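Long-range contacts in conserved domain protein (Streptococcus pneumoniae, PDB 4IAJ), which is of unknown function but belongs to the DUF4649 family and folds as a small alpha+beta domain that packs with further copies of itself: residues Leu4-Ile9 against Leu49-His54; Gly39-Tyr44 against Gly60-Ile65. All blocks are in the same frame, centred on the assembly; numbering follows the deposited sequence.

Interaction 1. Residues Leu4-Ile9 against Leu49-His54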
loop_
_atom_site.group_PDB
_atom_site.type_symbol
_atom_site.label_atom_id
_atom_site.label_comp_id
_atom_site.label_asym_id
_atom_site.label_seq_id
_atom_site.Cartn_x
_atom_site.Cartn_y
_atom_site.Cartn_z
ATOM N N LEU B 4 32.591 -12.875 -2.817
ATOM C CA LEU B 4 31.508 -13.848 -2.658
ATOM C C LEU B 4 30.205 -13.345 -3.299
ATOM O O LEU B 4 29.552 -14.075 -4.047
ATOM C CB LEU B 4 31.283 -14.184 -1.179
ATOM C CG LEU B 4 30.459 -15.444 -0.882
ATOM C CD1 LEU B 4 31.205 -16.707 -1.302
ATOM C CD2 LEU B 4 30.087 -15.497 0.597
ATOM N N ASN B 5 29.848 -12.093 -3.020
ATOM C CA ASN B 5 28.608 -11.500 -3.536
ATOM C C ASN B 5 28.833 -10.317 -4.464
ATOM O O ASN B 5 29.481 -9.333 -4.098
ATOM C CB ASN B 5 27.743 -11.049 -2.376
ATOM C CG ASN B 5 27.330 -12.196 -1.500
ATOM O OD1 ASN B 5 26.809 -13.197 -1.987
ATOM N ND2 ASN B 5 27.571 -12.072 -0.205
HETATM N N MSE B 6 28.252 -10.393 -5.651
HETATM C CA MSE B 6 28.358 -9.292 -6.596
HETATM C C MSE B 6 27.745 -7.997 -6.073
HETATM O O MSE B 6 28.274 -6.931 -6.371
HETATM C CB MSE B 6 27.690 -9.657 -7.915
HETATM C CG MSE B 6 28.589 -9.211 -9.056
HETATM SE SE MSE B 6 27.633 -9.692 -10.682
HETATM C CE MSE B 6 28.283 -11.550 -10.734
ATOM N N ILE B 7 26.651 -8.079 -5.310
ATOM C CA ILE B 7 25.999 -6.891 -4.738
ATOM C C ILE B 7 25.799 -7.011 -3.220
ATOM O O ILE B 7 25.274 -8.006 -2.734
ATOM C CB ILE B 7 24.655 -6.582 -5.422
ATOM C CG1 ILE B 7 24.888 -6.340 -6.906
ATOM C CG2 ILE B 7 24.008 -5.350 -4.806
ATOM C CD1 ILE B 7 23.646 -5.986 -7.685
ATOM N N GLU B 8 26.269 -5.999 -2.491
ATOM C CA GLU B 8 26.021 -5.850 -1.068
ATOM C C GLU B 8 25.507 -4.447 -0.844
ATOM O O GLU B 8 26.044 -3.496 -1.397
ATOM C CB GLU B 8 27.281 -6.083 -0.250
ATOM C CG GLU B 8 27.820 -7.498 -0.397
ATOM C CD GLU B 8 28.687 -7.956 0.774
ATOM O OE1 GLU B 8 28.823 -7.208 1.774
ATOM O OE2 GLU B 8 29.226 -9.085 0.689
ATOM N N ILE B 9 24.438 -4.323 -0.073
ATOM C CA ILE B 9 23.830 -3.026 0.177
ATOM C C ILE B 9 23.638 -2.849 1.677
ATOM O O ILE B 9 23.057 -3.706 2.334
ATOM C CB ILE B 9 22.466 -2.879 -0.507
ATOM C CG1 ILE B 9 22.559 -3.156 -2.017
ATOM C CG2 ILE B 9 21.904 -1.491 -0.255
ATOM C CD1 ILE B 9 21.201 -3.320 -2.683
ATOM N N LEU B 49 26.997 0.875 -1.007
ATOM C CA LEU B 49 26.615 0.042 -2.147
ATOM C C LEU B 49 27.882 -0.515 -2.769
ATOM O O LEU B 49 28.701 0.239 -3.273
ATOM C CB LEU B 49 25.829 0.844 -3.173
ATOM C CG LEU B 49 25.609 0.215 -4.547
ATOM C CD1 LEU B 49 24.751 -1.047 -4.447
ATOM C CD2 LEU B 49 24.959 1.215 -5.480
ATOM N N THR B 50 28.024 -1.838 -2.746
ATOM C CA THR B 50 29.248 -2.505 -3.183
ATOM C C THR B 50 28.910 -3.404 -4.363
ATOM O O THR B 50 28.079 -4.319 -4.247
ATOM C CB THR B 50 29.885 -3.329 -2.043
ATOM O OG1 THR B 50 30.164 -2.481 -0.916
ATOM C CG2 THR B 50 31.174 -3.958 -2.483
ATOM N N TYR B 51 29.551 -3.130 -5.492
ATOM C CA TYR B 51 29.365 -3.887 -6.718
ATOM C C TYR B 51 30.657 -4.611 -7.098
ATOM O O TYR B 51 31.666 -3.974 -7.401
ATOM C CB TYR B 51 28.928 -2.960 -7.845
ATOM C CG TYR B 51 28.757 -3.667 -9.160
ATOM C CD1 TYR B 51 27.655 -4.483 -9.388
ATOM C CD2 TYR B 51 29.688 -3.529 -10.174
ATOM C CE1 TYR B 51 27.488 -5.137 -10.597
ATOM C CE2 TYR B 51 29.528 -4.179 -11.385
ATOM C CZ TYR B 51 28.422 -4.981 -11.590
ATOM O OH TYR B 51 28.239 -5.630 -12.782
ATOM N N LYS B 52 30.616 -5.941 -7.094
ATOM C CA LYS B 52 31.813 -6.771 -7.305
ATOM C C LYS B 52 32.967 -6.349 -6.402
ATOM O O LYS B 52 34.115 -6.352 -6.824
ATOM C CB LYS B 52 32.257 -6.717 -8.760
ATOM C CG LYS B 52 31.134 -7.016 -9.727
ATOM C CD LYS B 52 31.627 -7.060 -11.163
ATOM C CE LYS B 52 32.289 -8.378 -11.476
ATOM N NZ LYS B 52 32.198 -8.639 -12.934
ATOM N N GLY B 53 32.648 -5.965 -5.170
ATOM C CA GLY B 53 33.648 -5.530 -4.195
ATOM C C GLY B 53 34.049 -4.066 -4.246
ATOM O O GLY B 53 34.766 -3.595 -3.356
ATOM N N HIS B 54 33.613 -3.345 -5.282
ATOM C CA HIS B 54 33.895 -1.919 -5.406
ATOM C C HIS B 54 32.783 -1.125 -4.728
ATOM O O HIS B 54 31.595 -1.321 -5.036
ATOM C CB HIS B 54 34.001 -1.508 -6.874
ATOM C CG HIS B 54 35.133 -2.158 -7.604
ATOM N ND1 HIS B 54 35.019 -3.395 -8.205
ATOM C CD2 HIS B 54 36.402 -1.744 -7.832
ATOM C CE1 HIS B 54 36.172 -3.716 -8.766
ATOM N NE2 HIS B 54 37.027 -2.733 -8.552
HETATM O O HOH W 1 30.118 -6.455 -4.092
#
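I9 and L49 meet on the buried face of two antiparallel strands: CG1 of I9 lies 3.9 Å from CD1 of L49, and the two side chains run side by side in the same direction. The CG of L49 stands opposite its own backbone N (chi1 167°), which helps carry CD1 back toward I9. Two residues along, at the next non-hydrogen-bonded pair, I7 reaches the edge of the Y51 ring near its plane, its CG1 4.2 Å from Y51 CD1. Branched and aromatic residues suit this side because helices 26-35 and 65-71 lie against it, F29 and L69 among their contacts.

E8 and T50 occupy the other face, where the side chains meet loosely, CB of E8 to CB of T50 at 4.2 Å. T50 hydrogen-bonds through its hydroxyl to OD1 of N55 on the next strand, which suits a threonine at this buried place. Between E8 and T50 run both bonds of a hydrogen-bonded pair, E8 N to T50 O at 3.0 Å and T50 N to E8 O at 2.9 Å.

At the N-terminal end of 4-9, M6 and K52 are partly exposed, yet still close: K52 N donates to M6 O at 2.6 Å, and CG of K52 presses on CG of selenomethionine M6 at 3.4 Å. The selenium sits obliquely to the Y51 ring, 5.5 Å from its centroid, a Met-aromatic contact. A water accepts from G53 N and lies within hydrogen-bonding reach of N5 O and, weakly, T50 O, not all of which it can serve at once. G53 has a positive phi that glycine tolerates readily. M6 and I7 together face F23 in a classic beta bulge, while the type I' turn Y51 to H54 turns strand 46-51 back into 54-56 as a tight beta hairpin, beside the central antiparallel pair 7-12/46-51.

Interaction 2. Residues Gly39-Tyr44 against Gly60-Ile65. With EDO (1,2-ethanediol), chain P.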
loop_
_atom_site.group_PDB
_atom_site.type_symbol
_atom_site.label_atom_id
_atom_site.label_comp_id
_atom_site.label_asym_id
_atom_site.label_seq_id
_atom_site.Cartn_x
_atom_site.Cartn_y
_atom_site.Cartn_z
ATOM N N GLY B 39 9.209 -2.732 -1.544
ATOM C CA GLY B 39 10.236 -3.343 -0.706
ATOM C C GLY B 39 10.242 -2.619 0.611
ATOM O O GLY B 39 9.985 -1.401 0.647
ATOM N N VAL B 40 10.499 -3.356 1.685
ATOM C CA VAL B 40 10.539 -2.813 3.040
ATOM C C VAL B 40 11.472 -1.622 3.127
ATOM O O VAL B 40 11.156 -0.613 3.729
ATOM C CB VAL B 40 11.046 -3.839 4.089
ATOM C CG1 VAL B 40 11.148 -3.199 5.476
ATOM C CG2 VAL B 40 10.145 -5.055 4.158
ATOM N N ALA B 41 12.628 -1.765 2.505
ATOM C CA ALA B 41 13.719 -0.792 2.671
ATOM C C ALA B 41 13.724 0.358 1.668
ATOM O O ALA B 41 14.634 1.184 1.722
ATOM C CB ALA B 41 15.042 -1.532 2.579
ATOM N N ASP B 42 12.739 0.411 0.763
ATOM C CA ASP B 42 12.783 1.313 -0.407
ATOM C C ASP B 42 13.020 2.781 -0.107
ATOM O O ASP B 42 13.598 3.469 -0.930
ATOM C CB ASP B 42 11.497 1.219 -1.245
ATOM C CG ASP B 42 11.422 -0.067 -2.052
ATOM O OD1 ASP B 42 12.386 -0.868 -2.010
ATOM O OD2 ASP B 42 10.387 -0.280 -2.694
ATOM N N TYR B 43 12.549 3.281 1.025
ATOM C CA TYR B 43 12.766 4.716 1.325
ATOM C C TYR B 43 13.944 4.931 2.276
ATOM O O TYR B 43 14.107 6.002 2.837
ATOM C CB TYR B 43 11.508 5.324 1.912
ATOM C CG TYR B 43 10.460 5.595 0.882
ATOM C CD1 TYR B 43 9.515 4.626 0.533
ATOM C CD2 TYR B 43 10.418 6.809 0.250
ATOM C CE1 TYR B 43 8.552 4.894 -0.425
ATOM C CE2 TYR B 43 9.460 7.102 -0.687
ATOM C CZ TYR B 43 8.537 6.148 -1.036
ATOM O OH TYR B 43 7.601 6.477 -1.985
ATOM N N TYR B 44 14.771 3.914 2.482
ATOM C CA TYR B 44 15.829 4.060 3.453
ATOM C C TYR B 44 17.077 4.548 2.739
ATOM O O TYR B 44 17.367 4.105 1.626
ATOM C CB TYR B 44 16.100 2.750 4.158
ATOM C CG TYR B 44 15.095 2.315 5.215
ATOM C CD1 TYR B 44 14.430 3.230 6.027
ATOM C CD2 TYR B 44 14.905 0.970 5.474
ATOM C CE1 TYR B 44 13.559 2.809 7.019
ATOM C CE2 TYR B 44 14.050 0.538 6.476
ATOM C CZ TYR B 44 13.389 1.456 7.248
ATOM O OH TYR B 44 12.582 1.044 8.271
ATOM N N GLY B 60 21.613 8.046 -2.267
ATOM C CA GLY B 60 20.214 7.902 -2.576
ATOM C C GLY B 60 19.601 6.819 -1.728
ATOM O O GLY B 60 20.248 6.291 -0.799
ATOM N N THR B 61 18.343 6.530 -2.044
ATOM C CA THR B 61 17.550 5.544 -1.338
ATOM C C THR B 61 17.798 4.165 -1.897
ATOM O O THR B 61 18.312 4.003 -3.017
ATOM C CB THR B 61 16.041 5.807 -1.485
ATOM O OG1 THR B 61 15.701 5.804 -2.876
ATOM C CG2 THR B 61 15.655 7.129 -0.888
ATOM N N TYR B 62 17.408 3.162 -1.112
ATOM C CA TYR B 62 17.501 1.786 -1.535
ATOM C C TYR B 62 16.675 1.596 -2.798
ATOM O O TYR B 62 17.120 0.965 -3.730
ATOM C CB TYR B 62 16.998 0.852 -0.431
ATOM C CG TYR B 62 17.127 -0.617 -0.751
ATOM C CD1 TYR B 62 16.195 -1.250 -1.584
ATOM C CD2 TYR B 62 18.172 -1.376 -0.242
ATOM C CE1 TYR B 62 16.314 -2.585 -1.900
ATOM C CE2 TYR B 62 18.287 -2.722 -0.552
ATOM C CZ TYR B 62 17.346 -3.316 -1.376
ATOM O OH TYR B 62 17.467 -4.647 -1.694
ATOM N N GLY B 63 15.478 2.167 -2.815
ATOM C CA GLY B 63 14.558 2.032 -3.938
ATOM C C GLY B 63 15.093 2.530 -5.258
ATOM O O GLY B 63 14.721 2.016 -6.283
ATOM N N ASP B 64 15.989 3.515 -5.229
ATOM C CA ASP B 64 16.561 4.074 -6.465
ATOM C C ASP B 64 17.825 3.371 -6.969
ATOM O O ASP B 64 18.379 3.754 -8.015
ATOM C CB ASP B 64 16.886 5.555 -6.256
ATOM C CG ASP B 64 15.673 6.435 -6.333
ATOM O OD1 ASP B 64 14.661 6.025 -6.940
ATOM O OD2 ASP B 64 15.742 7.566 -5.815
ATOM N N ILE B 65 18.289 2.352 -6.258
ATOM C CA ILE B 65 19.472 1.608 -6.707
ATOM C C ILE B 65 19.278 0.907 -8.042
ATOM O O ILE B 65 20.145 0.986 -8.913
ATOM C CB ILE B 65 19.946 0.563 -5.687
ATOM C CG1 ILE B 65 20.421 1.245 -4.408
ATOM C CG2 ILE B 65 21.111 -0.242 -6.277
ATOM C CD1 ILE B 65 20.722 0.270 -3.286
HETATM C C1 EDO P . 11.730 5.361 -2.856
HETATM O O1 EDO P . 13.019 5.603 -3.433
HETATM C C2 EDO P . 10.877 4.394 -3.680
HETATM O O2 EDO P . 11.626 3.693 -4.686
#
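A 1,2-ethanediol molecule, probably from the crystallisation liquor, is wedged where D42 and Y43 face T61 and G63. Its C1 lies over the centre of one face of the Y43 ring, 3.5 Å above the ring plane. Its O1 shares a 2.7 Å hydrogen bond with OG1 of T61 and makes a weaker one to D42 O. The threonine hydroxyl sits between its backbone N and carbonyl carbon (chi1 58°), a rotation that also lets OG1 accept from D64 N in an ST motif.

Beneath the diol the protein makes its own bonds. D42 O accepts from G63 N at 3.0 Å, well off the line of the C=O bond, whereas Y44 O receives Y62 N at 2.9 Å almost head-on. Glycine suits position 63: having no side chain, it allows D42 O to approach its backbone closely. Two overlapping type I turns, G39 to D42 and A41 to Y44, thus dock on the segment leading into helix 65-71, joining the loop between strands 36-39 and 46-51 to the loop between strand 54-56 and that helix.

Y62 is buried and supplies the aromatic surface of the contact. With CG opposite its backbone N (chi1 -177°), the ring passes under A41, whose CB stands over one face in a CH-pi contact, 4.3 Å from the centroid. A small methyl fits that close approach, and Y11 meets the same ring at a steep angle. D42 holds its own turn through OD2, which accepts G39 N at 3.0 Å from above the carboxylate plane. Outward, the hydroxyl of Y43 bonds V40 O of a second subunit, and G39 pairs with a strand of a third.

In the fold
From the N terminus, strand 7-12 enters the sheet, and the chain passes through strand 18-23, helix 26-35 and strand 36-39 before segment 39-44, the first half of interaction 2. Strand 46-51 then returns to lie beside the first strand, so interaction 1 closes a loop of 39 intervening residues. After strand 54-56, segment 60-65 comes back to 39-44 and closes the shorter loop of 15. The segments therefore alternate along the chain and the two loops cross. Their centres are 16 Å apart on opposite sides of the chain's centre, yet I9 touches both Y62 and I65, and L49 touches I65, which ties the sheet centre to the start of helix 65-71.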